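Local coordinates for protein OLD nuclease (Thermus scotoductus, PDB 6P74) that degrades linear or supercoiled double-stranded DNA from 5' to 3' with divalent metal ions, nicks and linearises circular DNA, and has DNA-stimulated ATPase activity, at residues A[8-13]-A[58-63]; A[315-320]-A[413-418]; A[369-374]-A[398-403]. All coordinates share one frame; numbering follows the deposited sequence.

Contact 1: A[8-13]-A[58-63]; sequences KNFRCL and PQDFIN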
loop_
_atom_site.group_PDB
_atom_site.type_symbol
_atom_site.label_atom_id
_atom_site.label_comp_id
_atom_site.label_asym_id
_atom_site.label_seq_id
_atom_site.Cartn_x
_atom_site.Cartn_y
_atom_site.Cartn_z
ATOM N N LYS A 8 11.334 -2.071 15.240
ATOM C CA LYS A 8 12.603 -2.669 14.856
ATOM C C LYS A 8 12.377 -3.515 13.618
ATOM O O LYS A 8 11.574 -4.454 13.644
ATOM C CB LYS A 8 13.189 -3.523 15.988
ATOM C CG LYS A 8 13.452 -2.768 17.276
ATOM C CD LYS A 8 14.249 -3.623 18.261
ATOM C CE LYS A 8 14.749 -2.789 19.441
ATOM N NZ LYS A 8 16.043 -3.290 20.009
ATOM N N ASN A 9 13.072 -3.174 12.534
ATOM C CA ASN A 9 13.167 -4.016 11.350
ATOM C C ASN A 9 11.901 -4.013 10.498
ATOM O O ASN A 9 11.681 -4.944 9.702
ATOM C CB ASN A 9 13.544 -5.452 11.744
ATOM C CG ASN A 9 14.931 -5.536 12.358
ATOM O OD1 ASN A 9 15.872 -4.912 11.870
ATOM N ND2 ASN A 9 15.064 -6.299 13.434
ATOM N N PHE A 10 11.063 -2.980 10.611
ATOM C CA PHE A 10 9.807 -2.911 9.872
ATOM C C PHE A 10 9.953 -1.917 8.714
ATOM O O PHE A 10 10.033 -0.703 8.932
ATOM C CB PHE A 10 8.657 -2.532 10.803
ATOM C CG PHE A 10 7.349 -2.369 10.099
ATOM C CD1 PHE A 10 6.772 -3.439 9.425
ATOM C CD2 PHE A 10 6.700 -1.140 10.089
ATOM C CE1 PHE A 10 5.575 -3.293 8.758
ATOM C CE2 PHE A 10 5.497 -0.987 9.432
ATOM C CZ PHE A 10 4.933 -2.066 8.766
ATOM N N ARG A 11 9.973 -2.436 7.482
ATOM C CA ARG A 11 10.184 -1.630 6.281
ATOM C C ARG A 11 11.450 -0.786 6.410
ATOM O O ARG A 11 12.543 -1.333 6.600
ATOM C CB ARG A 11 8.946 -0.775 5.992
ATOM C CG ARG A 11 7.786 -1.620 5.470
ATOM C CD ARG A 11 6.449 -0.897 5.494
ATOM N NE ARG A 11 5.326 -1.841 5.436
ATOM C CZ ARG A 11 4.053 -1.492 5.255
ATOM N NH1 ARG A 11 3.723 -0.212 5.097
ATOM N NH2 ARG A 11 3.105 -2.421 5.220
ATOM N N CYS A 12 11.330 0.535 6.314
ATOM C CA CYS A 12 12.514 1.383 6.406
ATOM C C CYS A 12 12.945 1.664 7.843
ATOM O O CYS A 12 14.012 2.262 8.036
ATOM C CB CYS A 12 12.283 2.702 5.654
ATOM S SG CYS A 12 10.842 3.674 6.174
ATOM N N LEU A 13 12.175 1.232 8.849
ATOM C CA LEU A 13 12.442 1.571 10.250
ATOM C C LEU A 13 13.303 0.477 10.864
ATOM O O LEU A 13 12.801 -0.514 11.399
ATOM C CB LEU A 13 11.139 1.753 11.024
ATOM C CG LEU A 13 10.136 2.761 10.454
ATOM C CD1 LEU A 13 8.901 2.864 11.334
ATOM C CD2 LEU A 13 10.793 4.121 10.287
ATOM N N PRO A 58 8.291 -11.018 1.707
ATOM C CA PRO A 58 9.201 -10.295 2.603
ATOM C C PRO A 58 9.092 -8.768 2.600
ATOM O O PRO A 58 9.862 -8.124 3.320
ATOM C CB PRO A 58 10.577 -10.714 2.078
ATOM C CG PRO A 58 10.338 -11.081 0.587
ATOM C CD PRO A 58 8.850 -11.131 0.348
ATOM N N GLN A 59 8.158 -8.210 1.824
ATOM C CA GLN A 59 8.021 -6.763 1.635
ATOM C C GLN A 59 8.176 -5.939 2.917
ATOM O O GLN A 59 8.699 -4.821 2.882
ATOM C CB GLN A 59 6.661 -6.447 0.997
ATOM C CG GLN A 59 6.529 -6.799 -0.494
ATOM C CD GLN A 59 5.761 -8.103 -0.753
ATOM O OE1 GLN A 59 5.935 -9.100 -0.043
ATOM N NE2 GLN A 59 4.906 -8.096 -1.775
ATOM N N ASP A 60 7.719 -6.460 4.055
ATOM C CA ASP A 60 7.660 -5.659 5.271
ATOM C C ASP A 60 8.920 -5.747 6.125
ATOM O O ASP A 60 9.063 -4.967 7.071
ATOM C CB ASP A 60 6.431 -6.061 6.097
ATOM C CG ASP A 60 5.133 -5.508 5.510
ATOM O OD1 ASP A 60 5.208 -4.611 4.630
ATOM O OD2 ASP A 60 4.041 -5.968 5.925
ATOM N N PHE A 61 9.834 -6.657 5.816
ATOM C CA PHE A 61 11.101 -6.732 6.527
ATOM C C PHE A 61 12.101 -5.749 5.940
ATOM O O PHE A 61 12.099 -5.487 4.732
ATOM C CB PHE A 61 11.685 -8.142 6.440
ATOM C CG PHE A 61 10.876 -9.178 7.149
ATOM C CD1 PHE A 61 9.758 -9.736 6.548
ATOM C CD2 PHE A 61 11.242 -9.612 8.413
ATOM C CE1 PHE A 61 9.013 -10.706 7.199
ATOM C CE2 PHE A 61 10.503 -10.586 9.074
ATOM C CZ PHE A 61 9.386 -11.133 8.469
ATOM N N ILE A 62 12.977 -5.217 6.800
ATOM C CA ILE A 62 14.099 -4.423 6.307
ATOM C C ILE A 62 14.835 -5.195 5.224
ATOM O O ILE A 62 15.117 -6.387 5.377
ATOM C CB ILE A 62 15.075 -4.069 7.439
ATOM C CG1 ILE A 62 16.151 -3.131 6.957
ATOM C CG2 ILE A 62 15.758 -5.316 7.951
ATOM C CD1 ILE A 62 16.924 -2.529 8.102
ATOM N N ASN A 63 15.175 -4.508 4.132
ATOM C CA ASN A 63 15.941 -5.096 3.022
ATOM C C ASN A 63 15.304 -6.386 2.494
ATOM O O ASN A 63 15.974 -7.183 1.817
ATOM C CB ASN A 63 17.398 -5.372 3.421
ATOM C CG ASN A 63 17.999 -4.269 4.270
ATOM O OD1 ASN A 63 17.893 -3.085 3.945
ATOM N ND2 ASN A 63 18.636 -4.658 5.374
#
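Asn9 meets Ile62 through backbone and side chain alike. Its carbonyl O accepts the amide of Ile62, with N and O 3.2 Å apart, and its OD1 lies beside the CG2 methyl of Ile62, while ND2 reaches away to the backbone O of Ala69. Phe10 bridges to Phe61 on the backbone, a single beta bridge, and its ring runs alongside Asp60: CE1 is 3.9 Å from Asp60 CB, and the planes of ring and carboxylate are turned 65° from each other. With Asn9, Phe10 faces Leu13 in a G1 beta bulge, the chain reversing through a type II' turn from Phe10 to Leu13.

Arg11 makes the remaining hydrogen bonds across the contact, all to Asp60. Its N binds Asp60 O at 2.7 Å, the donor lying above the carbonyl plane. The side chain stays extended from CG to NE and passes over a face of the Phe10 ring, which brings NE to 2.9 Å from Asp60 OD1 in a salt bridge; NH2 adds a weak second bond to the same oxygen. NE meets that oxygen from above the carboxylate plane, guanidinium and carboxylate being inclined by 40°. Asp60 OD2 accepts from Arg56 N, a bond that helps fix the carboxylate's rotation. Farther along, Arg11 O lies 3.5 Å from Ile62 CA in a CA-H...O contact.

The corner thus joins the end of strand 2-10 to the loop leading into strand 70-76. Phe10 packs on Thr36 and Leu43 of helix 34-45, and Phe10, Asp60 and Phe61 all touch Ile70.

Contact 2: A[315-320]-A[413-418]; sequences ADVNRF and ELIVGV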
loop_
_atom_site.group_PDB
_atom_site.type_symbol
_atom_site.label_atom_id
_atom_site.label_comp_id
_atom_site.label_asym_id
_atom_site.label_seq_id
_atom_site.Cartn_x
_atom_site.Cartn_y
_atom_site.Cartn_z
ATOM N N ALA A 315 1.906 22.070 12.002
ATOM C CA ALA A 315 3.174 21.811 12.679
ATOM C C ALA A 315 3.631 23.147 13.253
ATOM O O ALA A 315 4.355 23.900 12.599
ATOM C CB ALA A 315 4.178 21.192 11.743
ATOM N N ASP A 316 3.187 23.429 14.478
ATOM C CA ASP A 316 3.360 24.728 15.120
ATOM C C ASP A 316 4.642 24.736 15.941
ATOM O O ASP A 316 4.792 23.920 16.858
ATOM C CB ASP A 316 2.164 25.029 16.017
ATOM C CG ASP A 316 2.004 26.496 16.294
ATOM O OD1 ASP A 316 2.971 27.132 16.794
ATOM O OD2 ASP A 316 0.904 27.014 15.989
ATOM N N VAL A 317 5.550 25.677 15.644
ATOM C CA VAL A 317 6.792 25.724 16.410
ATOM C C VAL A 317 6.526 26.084 17.870
ATOM O O VAL A 317 7.295 25.699 18.755
ATOM C CB VAL A 317 7.810 26.691 15.775
ATOM C CG1 VAL A 317 7.256 28.035 15.807
ATOM C CG2 VAL A 317 9.077 26.716 16.558
ATOM N N ASN A 318 5.456 26.821 18.159
ATOM C CA ASN A 318 5.187 27.168 19.549
ATOM C C ASN A 318 4.712 25.965 20.338
ATOM O O ASN A 318 4.751 25.981 21.568
ATOM C CB ASN A 318 4.163 28.302 19.623
ATOM C CG ASN A 318 4.560 29.491 18.752
ATOM O OD1 ASN A 318 5.326 30.371 19.176
ATOM N ND2 ASN A 318 4.062 29.506 17.512
ATOM N N ARG A 319 4.297 24.913 19.661
ATOM C CA ARG A 319 3.920 23.682 20.335
ATOM C C ARG A 319 5.102 22.825 19.872
ATOM O O ARG A 319 5.094 22.266 18.771
ATOM C CB ARG A 319 2.566 23.219 19.787
ATOM C CG ARG A 319 1.758 22.349 20.702
ATOM C CD ARG A 319 0.378 22.117 20.097
ATOM N NE ARG A 319 -0.602 23.142 20.460
ATOM C CZ ARG A 319 -1.527 22.968 21.404
ATOM N NH1 ARG A 319 -1.599 21.811 22.063
ATOM N NH2 ARG A 319 -2.390 23.939 21.677
ATOM N N PHE A 320 6.137 22.729 20.707
ATOM C CA PHE A 320 7.384 22.117 20.258
ATOM C C PHE A 320 7.311 20.734 20.900
ATOM O O PHE A 320 7.934 19.801 20.382
ATOM C CB PHE A 320 8.695 22.823 20.639
ATOM C CG PHE A 320 8.776 23.214 22.081
ATOM C CD1 PHE A 320 9.063 22.271 23.055
ATOM C CD2 PHE A 320 8.593 24.541 22.467
ATOM C CE1 PHE A 320 9.142 22.634 24.400
ATOM C CE2 PHE A 320 8.666 24.918 23.807
ATOM C CZ PHE A 320 8.943 23.966 24.774
ATOM N N GLU A 413 16.091 33.024 19.662
ATOM C CA GLU A 413 16.315 32.021 20.700
ATOM C C GLU A 413 15.342 30.861 20.579
ATOM O O GLU A 413 15.735 29.691 20.640
ATOM C CB GLU A 413 16.147 32.629 22.084
ATOM C CG GLU A 413 17.228 33.479 22.574
ATOM C CD GLU A 413 17.145 33.566 24.070
ATOM O OE1 GLU A 413 17.421 32.538 24.728
ATOM O OE2 GLU A 413 16.743 34.630 24.584
ATOM N N LEU A 414 14.051 31.173 20.434
ATOM C CA LEU A 414 13.053 30.114 20.405
ATOM C C LEU A 414 13.298 29.180 19.231
ATOM O O LEU A 414 13.388 27.963 19.406
ATOM C CB LEU A 414 11.649 30.713 20.353
ATOM C CG LEU A 414 10.461 29.754 20.385
ATOM C CD1 LEU A 414 10.618 28.738 21.523
ATOM C CD2 LEU A 414 9.212 30.567 20.608
ATOM N N ILE A 415 13.447 29.739 18.027
ATOM C CA ILE A 415 13.582 28.910 16.834
ATOM C C ILE A 415 14.905 28.162 16.855
ATOM O O ILE A 415 14.991 27.016 16.398
ATOM C CB ILE A 415 13.451 29.758 15.548
ATOM C CG1 ILE A 415 12.142 30.533 15.520
ATOM C CG2 ILE A 415 13.570 28.871 14.308
ATOM C CD1 ILE A 415 10.945 29.688 15.759
ATOM N N VAL A 416 15.971 28.814 17.343
ATOM C CA VAL A 416 17.244 28.120 17.527
ATOM C C VAL A 416 17.063 26.887 18.414
ATOM O O VAL A 416 17.539 25.793 18.091
ATOM C CB VAL A 416 18.302 29.072 18.102
ATOM C CG1 VAL A 416 19.398 28.265 18.812
ATOM C CG2 VAL A 416 18.915 29.892 16.992
ATOM N N GLY A 417 16.364 27.046 19.543
ATOM C CA GLY A 417 16.187 25.925 20.462
ATOM C C GLY A 417 15.435 24.761 19.838
ATOM O O GLY A 417 15.772 23.600 20.060
ATOM N N VAL A 418 14.434 25.061 19.018
ATOM C CA VAL A 418 13.723 24.017 18.290
ATOM C C VAL A 418 14.630 23.388 17.237
ATOM O O VAL A 418 14.752 22.160 17.161
ATOM C CB VAL A 418 12.433 24.589 17.674
ATOM C CG1 VAL A 418 11.805 23.589 16.739
ATOM C CG2 VAL A 418 11.467 24.966 18.783
#
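Val317 and Ile415 meet methyl to methyl where a loop of the ATPase domain lies against a Toprim helix. The CB of Val317 points at helix 409-422, and its two methyls divide the work. CG2, set anti to the backbone N, makes the closer contacts: it is 3.6 Å from Ile415 CD1 and 3.7 Å from Val418 CG2, so one methyl touches residues three apart on the helix. CG1 stands between the backbone N and the carbonyl carbon (chi1 63°) and approaches the same Ile415 CD1 at 4.0 Å. The Val317 and Ile415 side chains cross at about a right angle, with CD1 of Ile415 against both methyls.

Val418 also turns its CG2 to the next apolar group, coming 4.0 Å from Phe320 CB. Here it is the root of the phenylalanine, not its ring, that meets the valine; the Phe320 side chain also packs on Leu347 and Arg351 of helix 341-355, and Val418 touches Leu347 as well.

Asn318 OD1 lies 4.1 Å from Leu414 CD2, a polar atom against a methyl. The amide is held by Asp316, whose OD1 accepts twice: from Asn318 ND2 at 2.7 Å on its syn lone pair, and from Asn318 N on its anti lone pair. Two bonds to one oxygen steady both the turn and the orientation of the amide.

Across the two segments the attraction is thus apolar, while Asn318 O accepts from Arg351 NH1 outside them. The bond from the backbone N of Asn318 to the side-chain OD1 of Asp316 makes an Asx turn, which here coincides with a type I beta turn from Asp316 to Arg319 and presents Val317 to the Toprim helix.

Contact 3: A[369-374]-A[398-403]; sequences FAKRAL and AECIAV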
loop_
_atom_site.group_PDB
_atom_site.type_symbol
_atom_site.label_atom_id
_atom_site.label_comp_id
_atom_site.label_asym_id
_atom_site.label_seq_id
_atom_site.Cartn_x
_atom_site.Cartn_y
_atom_site.Cartn_z
ATOM N N PHE A 369 10.258 22.247 7.666
ATOM C CA PHE A 369 10.180 21.502 6.420
ATOM C C PHE A 369 11.390 21.706 5.528
ATOM O O PHE A 369 11.405 21.205 4.405
ATOM C CB PHE A 369 8.889 21.872 5.689
ATOM C CG PHE A 369 7.686 21.623 6.523
ATOM C CD1 PHE A 369 7.261 20.329 6.762
ATOM C CD2 PHE A 369 7.034 22.658 7.147
ATOM C CE1 PHE A 369 6.174 20.084 7.555
ATOM C CE2 PHE A 369 5.946 22.416 7.947
ATOM C CZ PHE A 369 5.520 21.135 8.157
ATOM N N ALA A 370 12.412 22.395 6.013
ATOM C CA ALA A 370 13.510 22.849 5.179
ATOM C C ALA A 370 14.740 21.981 5.396
ATOM O O ALA A 370 14.910 21.354 6.449
ATOM C CB ALA A 370 13.846 24.313 5.488
ATOM N N LYS A 371 15.604 21.953 4.381
ATOM C CA LYS A 371 16.915 21.334 4.563
ATOM C C LYS A 371 17.788 22.161 5.501
ATOM O O LYS A 371 18.570 21.594 6.276
ATOM C CB LYS A 371 17.602 21.148 3.207
ATOM C CG LYS A 371 16.950 20.099 2.330
ATOM C CD LYS A 371 17.672 19.956 0.992
ATOM C CE LYS A 371 17.071 18.843 0.116
ATOM N NZ LYS A 371 17.767 18.776 -1.218
ATOM N N ARG A 372 17.653 23.490 5.456
ATOM C CA ARG A 372 18.463 24.414 6.238
ATOM C C ARG A 372 17.681 25.711 6.431
ATOM O O ARG A 372 16.840 26.075 5.599
ATOM C CB ARG A 372 19.802 24.699 5.545
ATOM C CG ARG A 372 20.946 23.851 6.051
ATOM C CD ARG A 372 21.628 23.117 4.920
ATOM N NE ARG A 372 22.035 24.043 3.880
ATOM C CZ ARG A 372 22.731 23.692 2.809
ATOM N NH1 ARG A 372 23.095 22.425 2.647
ATOM N NH2 ARG A 372 23.058 24.605 1.906
ATOM N N ALA A 373 17.974 26.417 7.523
ATOM C CA ALA A 373 17.280 27.656 7.842
ATOM C C ALA A 373 18.269 28.781 8.114
ATOM O O ALA A 373 19.253 28.592 8.840
ATOM C CB ALA A 373 16.359 27.488 9.063
ATOM N N LEU A 374 17.987 29.951 7.545
ATOM C CA LEU A 374 18.625 31.206 7.935
ATOM C C LEU A 374 17.647 31.958 8.842
ATOM O O LEU A 374 16.539 32.307 8.414
ATOM C CB LEU A 374 19.004 32.051 6.709
ATOM C CG LEU A 374 19.626 33.437 7.010
ATOM C CD1 LEU A 374 21.012 33.345 7.690
ATOM C CD2 LEU A 374 19.736 34.261 5.756
ATOM N N ALA A 398 14.439 26.634 -4.310
ATOM C CA ALA A 398 14.968 25.448 -4.981
ATOM C C ALA A 398 15.954 24.684 -4.095
ATOM O O ALA A 398 16.086 23.460 -4.230
ATOM C CB ALA A 398 15.625 25.841 -6.308
ATOM N N GLU A 399 16.646 25.374 -3.188
ATOM C CA GLU A 399 17.628 24.739 -2.317
ATOM C C GLU A 399 17.031 24.261 -1.003
ATOM O O GLU A 399 17.773 23.729 -0.166
ATOM C CB GLU A 399 18.782 25.707 -2.029
ATOM C CG GLU A 399 19.513 26.213 -3.272
ATOM C CD GLU A 399 20.241 25.100 -3.989
ATOM O OE1 GLU A 399 20.321 25.131 -5.242
ATOM O OE2 GLU A 399 20.720 24.184 -3.285
ATOM N N CYS A 400 15.716 24.444 -0.814
ATOM C CA CYS A 400 15.009 24.166 0.448
ATOM C C CYS A 400 15.679 24.851 1.638
ATOM O O CYS A 400 15.839 24.263 2.711
ATOM C CB CYS A 400 14.864 22.667 0.702
ATOM S SG CYS A 400 14.051 21.774 -0.647
ATOM N N ILE A 401 16.049 26.120 1.455
ATOM C CA ILE A 401 16.523 26.954 2.550
ATOM C C ILE A 401 15.377 27.851 2.978
ATOM O O ILE A 401 14.856 28.623 2.169
ATOM C CB ILE A 401 17.748 27.789 2.146
ATOM C CG1 ILE A 401 18.903 26.872 1.733
ATOM C CG2 ILE A 401 18.147 28.724 3.314
ATOM C CD1 ILE A 401 20.047 27.601 1.072
ATOM N N ALA A 402 14.975 27.753 4.238
ATOM C CA ALA A 402 13.972 28.659 4.777
ATOM C C ALA A 402 14.654 29.881 5.360
ATOM O O ALA A 402 15.537 29.761 6.210
ATOM C CB ALA A 402 13.142 27.990 5.863
ATOM N N VAL A 403 14.249 31.051 4.900
ATOM C CA VAL A 403 14.649 32.302 5.513
ATOM C C VAL A 403 13.520 32.715 6.446
ATOM O O VAL A 403 12.410 33.014 5.996
ATOM C CB VAL A 403 14.928 33.372 4.456
ATOM C CG1 VAL A 403 15.295 34.693 5.139
ATOM C CG2 VAL A 403 16.018 32.875 3.499
#
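A parallel strand pair forms the edge of the Toprim sheet here, between the two strands of the beta-alpha-beta unit made by strand 372-376, helix 379-391 and strand 401-405. Arg372 pairs with Ile401, Ala373 with Ala402 and Leu374 with Val403, and the two short strands are inclined by 24°. Ala402 N donates to Arg372 O at 2.9 Å, in the carbonyl plane, and Leu374 N to Ala402 O at 2.8 Å. Between these bonds, Ile401 CA and Ala373 CA make CA-H...O contacts with Arg372 O and Ala402 O.

Where the strands begin, Cys400 O receives two weak bonds, from Lys371 N and Arg372 N. The extended Lys371 chain runs past Cys400, its CG 3.7 Å from Cys400 CB.

Ala373 and Ala402 point to one face of the sheet, and Ala370 CB meets Ala402 CB at 3.8 Å. Arg372, Ile401, Leu374 and Val403 point to the opposite face: the guanidinium of Arg372 nears Ile401 CD1 obliquely and gives NH2 to Val522 O, whereas Leu374 and Val403 both pack on Ala385 of helix 379-391.

Pairing therefore depends chiefly on the backbone, tightening from weak, shared bonds at Cys400 to regular ones at Ala402. Glu399 OE2 remains 5.7 Å from Arg372 NH2, so any attraction between these charges would act at a distance, without a salt bridge.

In the fold
From the N terminus, contact 1 comes first, closing a loop that contains helix 34-45 and the residues thought to bind ATP and tying the end of strand 2-10 to the approach to strand 70-76. It is complete before the others begin, and its nearest atoms lie about 17 Å from those of contact 3. Contact 2 opens at 315-320, in the ATPase domain, and closes only at 413-418, on a Toprim helix. Contact 3 nests within that loop, joining neighbouring strands around helix 379-391. Strand 401-405 leads directly into helix 409-422, and Phe369 CZ packs 3.8 Å from Ala315 CB, so contacts 2 and 3 meet where the two domains join.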